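Local coordinates for protein putative polyketide synthase (Brevibacillus brevis, PDB 5HU7) that probably catalyses dehydration of 3-hydroxyacyl chains carried on acyl carrier protein, as the dehydratase domain of a trans-AT polyketide synthase, at residues A[10-14]-A[204-208]; A[108-114]-A[126-132]. All blocks are in the same frame, centred on the assembly; numbering follows the deposited sequence.

Contact 1. Residues A[10-14]-A[204-208]; sequences DILHP and EQLVF
H13 and Q205 bring the two backbones nearest, with 6.2 Å between the H13 CA and the Q205 CA. Both segments are irregular. Residues 10-14 precede strand 18-19, and residues 204-208 lie in the loop between helix 200-203 and helix 212-227. With CG anti to the backbone N (chi1 174°), the H13 ring swings toward Q205 and L206. Its edge meets the Q205 carbonyl, H13 CD2 being 3.4 Å from Q205 O, near the ring plane. P14 CD, next in sequence, lies over one face of the ring, offset toward its rim. L206 meets the ring obliquely through a single methyl, L206 CD2, which is 3.5 Å from H13 NE2. The same methyl touches P14 CG at 3.9 Å, the apolar part of the contact. Q205 runs past the imidazole in the opposite direction, its amide plane turned 48° from the ring. Its chain is extended beyond CG, which carries the amide to the backbone of the other segment. There Q205 NE2 is 3.0 Å from L12 O, and Q205 OE1 is 3.6 Å from P14 CD. E57 of helix 52-65 joins the two segments. Its OE2 is hydrogen-bonded to H13 NE2, and its OE1 takes the N-H groups of V207 and F208. The backbone N of L15 is hydrogen-bonded to H13 ND1, so both ring nitrogens are held and the ring's rotation is fixed. The contact joins this N-terminal loop to the loop leading into helix 212-227, across the two halves of the double hotdog fold.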
loop_
_atom_site.group_PDB
_atom_site.type_symbol
_atom_site.label_atom_id
_atom_site.label_comp_id
_atom_site.label_asym_id
_atom_site.label_seq_id
_atom_site.Cartn_x
_atom_site.Cartn_y
_atom_site.Cartn_z
ATOM N N ASP A 10 6.782 1.602 -9.029
ATOM C CA ASP A 10 6.037 1.070 -7.890
ATOM C C ASP A 10 4.976 2.100 -7.427
ATOM O O ASP A 10 5.103 2.707 -6.366
ATOM C CB ASP A 10 7.021 0.699 -6.771
ATOM C CG ASP A 10 6.477 -0.304 -5.778
ATOM O OD1 ASP A 10 5.520 0.041 -5.044
ATOM O OD2 ASP A 10 7.041 -1.422 -5.699
ATOM N N ILE A 11 3.927 2.283 -8.245
ATOM C CA ILE A 11 2.819 3.238 -8.023
ATOM C C ILE A 11 1.482 2.545 -8.342
ATOM O O ILE A 11 1.354 1.933 -9.400
ATOM C CB ILE A 11 3.111 4.520 -8.873
ATOM C CG1 ILE A 11 4.491 5.099 -8.472
ATOM C CG2 ILE A 11 2.009 5.584 -8.795
ATOM C CD1 ILE A 11 4.638 5.492 -6.984
ATOM N N LEU A 12 0.486 2.636 -7.439
ATOM C CA LEU A 12 -0.800 1.961 -7.655
ATOM C C LEU A 12 -1.608 2.600 -8.780
ATOM O O LEU A 12 -2.270 1.905 -9.550
ATOM C CB LEU A 12 -1.662 1.956 -6.374
ATOM C CG LEU A 12 -1.049 1.359 -5.104
ATOM C CD1 LEU A 12 -1.881 1.704 -3.888
ATOM C CD2 LEU A 12 -0.892 -0.134 -5.226
ATOM N N HIS A 13 -1.589 3.929 -8.848
ATOM C CA HIS A 13 -2.373 4.692 -9.798
ATOM C C HIS A 13 -1.715 6.081 -9.940
ATOM O O HIS A 13 -1.062 6.520 -8.987
ATOM C CB HIS A 13 -3.796 4.779 -9.204
ATOM C CG HIS A 13 -4.770 5.645 -9.930
ATOM N ND1 HIS A 13 -4.778 7.025 -9.758
ATOM C CD2 HIS A 13 -5.763 5.305 -10.776
ATOM C CE1 HIS A 13 -5.753 7.473 -10.528
ATOM N NE2 HIS A 13 -6.366 6.475 -11.174
ATOM N N PRO A 14 -1.876 6.820 -11.066
ATOM C CA PRO A 14 -1.243 8.153 -11.165
ATOM C C PRO A 14 -1.502 9.096 -9.978
ATOM O O PRO A 14 -0.638 9.880 -9.612
ATOM C CB PRO A 14 -1.839 8.710 -12.467
ATOM C CG PRO A 14 -2.091 7.508 -13.281
ATOM C CD PRO A 14 -2.599 6.491 -12.315
ATOM N N GLU A 204 -5.445 3.128 -18.969
ATOM C CA GLU A 204 -5.987 1.894 -18.394
ATOM C C GLU A 204 -6.306 2.070 -16.905
ATOM O O GLU A 204 -7.259 1.452 -16.452
ATOM C CB GLU A 204 -5.008 0.714 -18.579
ATOM C CG GLU A 204 -5.543 -0.641 -18.123
ATOM C CD GLU A 204 -5.063 -1.128 -16.768
ATOM O OE1 GLU A 204 -3.830 -1.186 -16.552
ATOM O OE2 GLU A 204 -5.921 -1.511 -15.941
ATOM N N GLN A 205 -5.531 2.891 -16.137
ATOM C CA GLN A 205 -5.809 3.121 -14.705
ATOM C C GLN A 205 -6.866 4.220 -14.467
ATOM O O GLN A 205 -7.536 4.209 -13.438
ATOM C CB GLN A 205 -4.507 3.458 -13.953
ATOM C CG GLN A 205 -3.574 2.255 -13.809
ATOM C CD GLN A 205 -2.175 2.651 -13.405
ATOM O OE1 GLN A 205 -1.553 3.526 -14.015
ATOM N NE2 GLN A 205 -1.605 1.964 -12.424
ATOM N N LEU A 206 -7.087 5.088 -15.458
ATOM C CA LEU A 206 -8.025 6.199 -15.367
ATOM C C LEU A 206 -9.453 5.924 -15.833
ATOM O O LEU A 206 -9.711 5.008 -16.604
ATOM C CB LEU A 206 -7.458 7.365 -16.174
ATOM C CG LEU A 206 -6.024 7.797 -15.793
ATOM C CD1 LEU A 206 -5.612 9.082 -16.526
ATOM C CD2 LEU A 206 -5.877 7.919 -14.275
ATOM N N VAL A 207 -10.384 6.676 -15.270
ATOM C CA VAL A 207 -11.774 6.735 -15.681
ATOM C C VAL A 207 -11.971 8.156 -16.266
ATOM O O VAL A 207 -12.394 8.298 -17.417
ATOM C CB VAL A 207 -12.751 6.395 -14.520
ATOM C CG1 VAL A 207 -14.187 6.816 -14.835
ATOM C CG2 VAL A 207 -12.693 4.902 -14.205
ATOM N N PHE A 208 -11.598 9.191 -15.464
ATOM C CA PHE A 208 -11.643 10.593 -15.849
ATOM C C PHE A 208 -10.350 10.968 -16.520
ATOM O O PHE A 208 -9.274 10.776 -15.940
ATOM C CB PHE A 208 -11.799 11.505 -14.644
ATOM C CG PHE A 208 -13.114 11.384 -13.920
ATOM C CD1 PHE A 208 -14.233 12.067 -14.365
ATOM C CD2 PHE A 208 -13.213 10.654 -12.751
ATOM C CE1 PHE A 208 -15.427 11.975 -13.681
ATOM C CE2 PHE A 208 -14.424 10.537 -12.085
ATOM C CZ PHE A 208 -15.514 11.199 -12.550
#

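Contact 2. Residues A[108-114]-A[126-132]; sequences ELAYKIY and VHSHGMV
The Y111 ring and V132 touch diagonally across the two strands of this antiparallel beta hairpin, part of the hotdog fold. Y111 CD2 is 3.9 Å from V132 CG2. The Y111 CG sits between its backbone N and carbonyl carbon (chi1 77°), which lays the ring over the backbone of G130. G130 N is 3.4 Å above one ring face, offset toward the rim. L109, Y111, I113, S128 and V132 share this side of the strands. Helix 52-65 packs on it, with A59 against Y111 and Y55 against I113 and S128. At the tip of the ring, Y111 OH is buried with no polar partner in the model, while S128 OG, near the ring plane, is hydrogen-bonded to T84 OG1. On the other, partly exposed side A110 CB meets M131 CE at 3.7 Å, and K112 CD lies against the methyls of V126. Backbone bonds join L109 with V132 and Y111 with G130 in both directions. At the polar end, H127 NE2 is hydrogen-bonded to S115 OG and H127 ND1 to the backbone O of D86. H127 and S128 both face I113, a classic beta bulge that shifts the register by one between I113 and Y114. I113 O accepts H127 N at 2.9 Å and, weakly, S128 N at 3.4 Å.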
loop_
_atom_site.group_PDB
_atom_site.type_symbol
_atom_site.label_atom_id
_atom_site.label_comp_id
_atom_site.label_asym_id
_atom_site.label_seq_id
_atom_site.Cartn_x
_atom_site.Cartn_y
_atom_site.Cartn_z
ATOM N N GLU A 108 -22.158 1.413 2.428
ATOM C CA GLU A 108 -21.674 2.737 2.132
ATOM C C GLU A 108 -20.384 3.097 2.877
ATOM O O GLU A 108 -20.201 2.764 4.045
ATOM C CB GLU A 108 -22.807 3.733 2.397
ATOM C CG GLU A 108 -22.434 5.192 2.196
ATOM C CD GLU A 108 -23.673 6.053 2.057
ATOM O OE1 GLU A 108 -24.600 5.837 2.873
ATOM O OE2 GLU A 108 -23.762 6.857 1.092
ATOM N N LEU A 109 -19.455 3.722 2.152
ATOM C CA LEU A 109 -18.180 4.139 2.696
ATOM C C LEU A 109 -18.097 5.628 2.626
ATOM O O LEU A 109 -18.683 6.219 1.742
ATOM C CB LEU A 109 -17.048 3.613 1.837
ATOM C CG LEU A 109 -16.930 2.147 1.714
ATOM C CD1 LEU A 109 -16.154 1.783 0.478
ATOM C CD2 LEU A 109 -16.341 1.552 2.981
ATOM N N ALA A 110 -17.262 6.214 3.479
ATOM C CA ALA A 110 -16.965 7.636 3.442
ATOM C C ALA A 110 -15.516 7.807 3.050
ATOM O O ALA A 110 -14.673 6.959 3.338
ATOM C CB ALA A 110 -17.225 8.247 4.799
ATOM N N TYR A 111 -15.214 8.882 2.348
ATOM C CA TYR A 111 -13.817 9.170 2.035
ATOM C C TYR A 111 -13.477 10.596 2.365
ATOM O O TYR A 111 -14.352 11.456 2.396
ATOM C CB TYR A 111 -13.448 8.840 0.584
ATOM C CG TYR A 111 -13.921 9.846 -0.434
ATOM C CD1 TYR A 111 -13.179 10.979 -0.714
ATOM C CD2 TYR A 111 -15.115 9.666 -1.116
ATOM C CE1 TYR A 111 -13.669 11.972 -1.556
ATOM C CE2 TYR A 111 -15.607 10.640 -1.989
ATOM C CZ TYR A 111 -14.865 11.774 -2.235
ATOM O OH TYR A 111 -15.361 12.704 -3.105
ATOM N N LYS A 112 -12.192 10.851 2.603
ATOM C CA LYS A 112 -11.675 12.196 2.826
ATOM C C LYS A 112 -10.352 12.327 2.162
ATOM O O LYS A 112 -9.483 11.498 2.383
ATOM C CB LYS A 112 -11.461 12.515 4.297
ATOM C CG LYS A 112 -12.707 12.584 5.119
ATOM C CD LYS A 112 -12.496 13.453 6.372
ATOM C CE LYS A 112 -12.642 12.714 7.666
ATOM N NZ LYS A 112 -14.047 12.542 8.042
ATOM N N ILE A 113 -10.143 13.431 1.468
ATOM C CA ILE A 113 -8.874 13.759 0.843
ATOM C C ILE A 113 -8.346 14.854 1.734
ATOM O O ILE A 113 -9.038 15.833 1.969
ATOM C CB ILE A 113 -9.001 14.169 -0.632
ATOM C CG1 ILE A 113 -9.468 12.973 -1.475
ATOM C CG2 ILE A 113 -7.672 14.707 -1.165
ATOM C CD1 ILE A 113 -9.962 13.301 -2.954
ATOM N N TYR A 114 -7.156 14.687 2.266
ATOM C CA TYR A 114 -6.628 15.659 3.212
ATOM C C TYR A 114 -5.116 15.718 3.171
ATOM O O TYR A 114 -4.481 14.801 2.674
ATOM C CB TYR A 114 -7.137 15.303 4.639
ATOM C CG TYR A 114 -6.574 14.021 5.199
ATOM C CD1 TYR A 114 -7.227 12.813 5.029
ATOM C CD2 TYR A 114 -5.414 14.030 5.964
ATOM C CE1 TYR A 114 -6.707 11.627 5.552
ATOM C CE2 TYR A 114 -4.898 12.856 6.513
ATOM C CZ TYR A 114 -5.543 11.656 6.305
ATOM O OH TYR A 114 -4.997 10.510 6.835
ATOM N N VAL A 126 -8.902 18.972 5.551
ATOM C CA VAL A 126 -9.726 18.135 4.665
ATOM C C VAL A 126 -10.150 18.988 3.489
ATOM O O VAL A 126 -10.833 20.001 3.655
ATOM C CB VAL A 126 -10.958 17.522 5.381
ATOM C CG1 VAL A 126 -11.848 16.764 4.389
ATOM C CG2 VAL A 126 -10.507 16.606 6.514
ATOM N N HIS A 127 -9.748 18.584 2.301
ATOM C CA HIS A 127 -10.030 19.321 1.084
ATOM C C HIS A 127 -11.288 18.825 0.432
ATOM O O HIS A 127 -12.026 19.624 -0.088
ATOM C CB HIS A 127 -8.846 19.199 0.084
ATOM C CG HIS A 127 -7.516 19.579 0.662
ATOM N ND1 HIS A 127 -7.281 20.845 1.152
ATOM C CD2 HIS A 127 -6.419 18.820 0.883
ATOM C CE1 HIS A 127 -6.042 20.825 1.634
ATOM N NE2 HIS A 127 -5.488 19.627 1.497
ATOM N N SER A 128 -11.517 17.518 0.418
ATOM C CA SER A 128 -12.673 16.932 -0.235
ATOM C C SER A 128 -13.188 15.711 0.544
ATOM O O SER A 128 -12.406 15.031 1.177
ATOM C CB SER A 128 -12.297 16.523 -1.660
ATOM O OG SER A 128 -13.422 16.136 -2.430
ATOM N N HIS A 129 -14.493 15.487 0.535
ATOM C CA HIS A 129 -15.103 14.322 1.157
ATOM C C HIS A 129 -16.381 13.940 0.413
ATOM O O HIS A 129 -16.957 14.755 -0.305
ATOM C CB HIS A 129 -15.361 14.536 2.666
ATOM C CG HIS A 129 -16.284 15.665 2.972
ATOM N ND1 HIS A 129 -15.754 16.894 3.282
ATOM C CD2 HIS A 129 -17.626 15.786 2.932
ATOM C CE1 HIS A 129 -16.777 17.717 3.426
ATOM N NE2 HIS A 129 -17.907 17.118 3.162
ATOM N N GLY A 130 -16.792 12.704 0.578
ATOM C CA GLY A 130 -17.995 12.194 -0.041
ATOM C C GLY A 130 -18.287 10.772 0.354
ATOM O O GLY A 130 -17.509 10.156 1.079
ATOM N N MET A 131 -19.438 10.269 -0.072
ATOM C CA MET A 131 -19.877 8.905 0.212
ATOM C C MET A 131 -19.768 8.090 -1.040
ATOM O O MET A 131 -19.935 8.641 -2.128
ATOM C CB MET A 131 -21.329 8.900 0.685
ATOM C CG MET A 131 -21.579 9.787 1.895
ATOM S SD MET A 131 -20.802 9.143 3.383
ATOM C CE MET A 131 -20.022 10.623 4.037
ATOM N N VAL A 132 -19.513 6.783 -0.893
ATOM C CA VAL A 132 -19.423 5.848 -2.017
ATOM C C VAL A 132 -20.172 4.544 -1.787
ATOM O O VAL A 132 -20.087 3.984 -0.711
ATOM C CB VAL A 132 -17.960 5.579 -2.412
ATOM C CG1 VAL A 132 -17.874 4.544 -3.539
ATOM C CG2 VAL A 132 -17.296 6.875 -2.818
#

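The chain enters contact 1 at residues 10-14, the first modelled part. It passes through helix 52-65 and strand 95-105 before reaching contact 2. There strands 108-115 and 125-135 close a short hairpin, whose connection is not modelled at 117-123. The chain then runs on to residues 204-208, which complete contact 1. Contact 2 is therefore nested inside the much longer loop that contact 1 closes. The two do not touch: their nearest atoms are about 9 Å apart and their centres about 19 Å. Helix 52-65 relates them, since both pack on it. Contact 2 is local to the N-terminal half, whereas contact 1 ties that half to the C-terminal one.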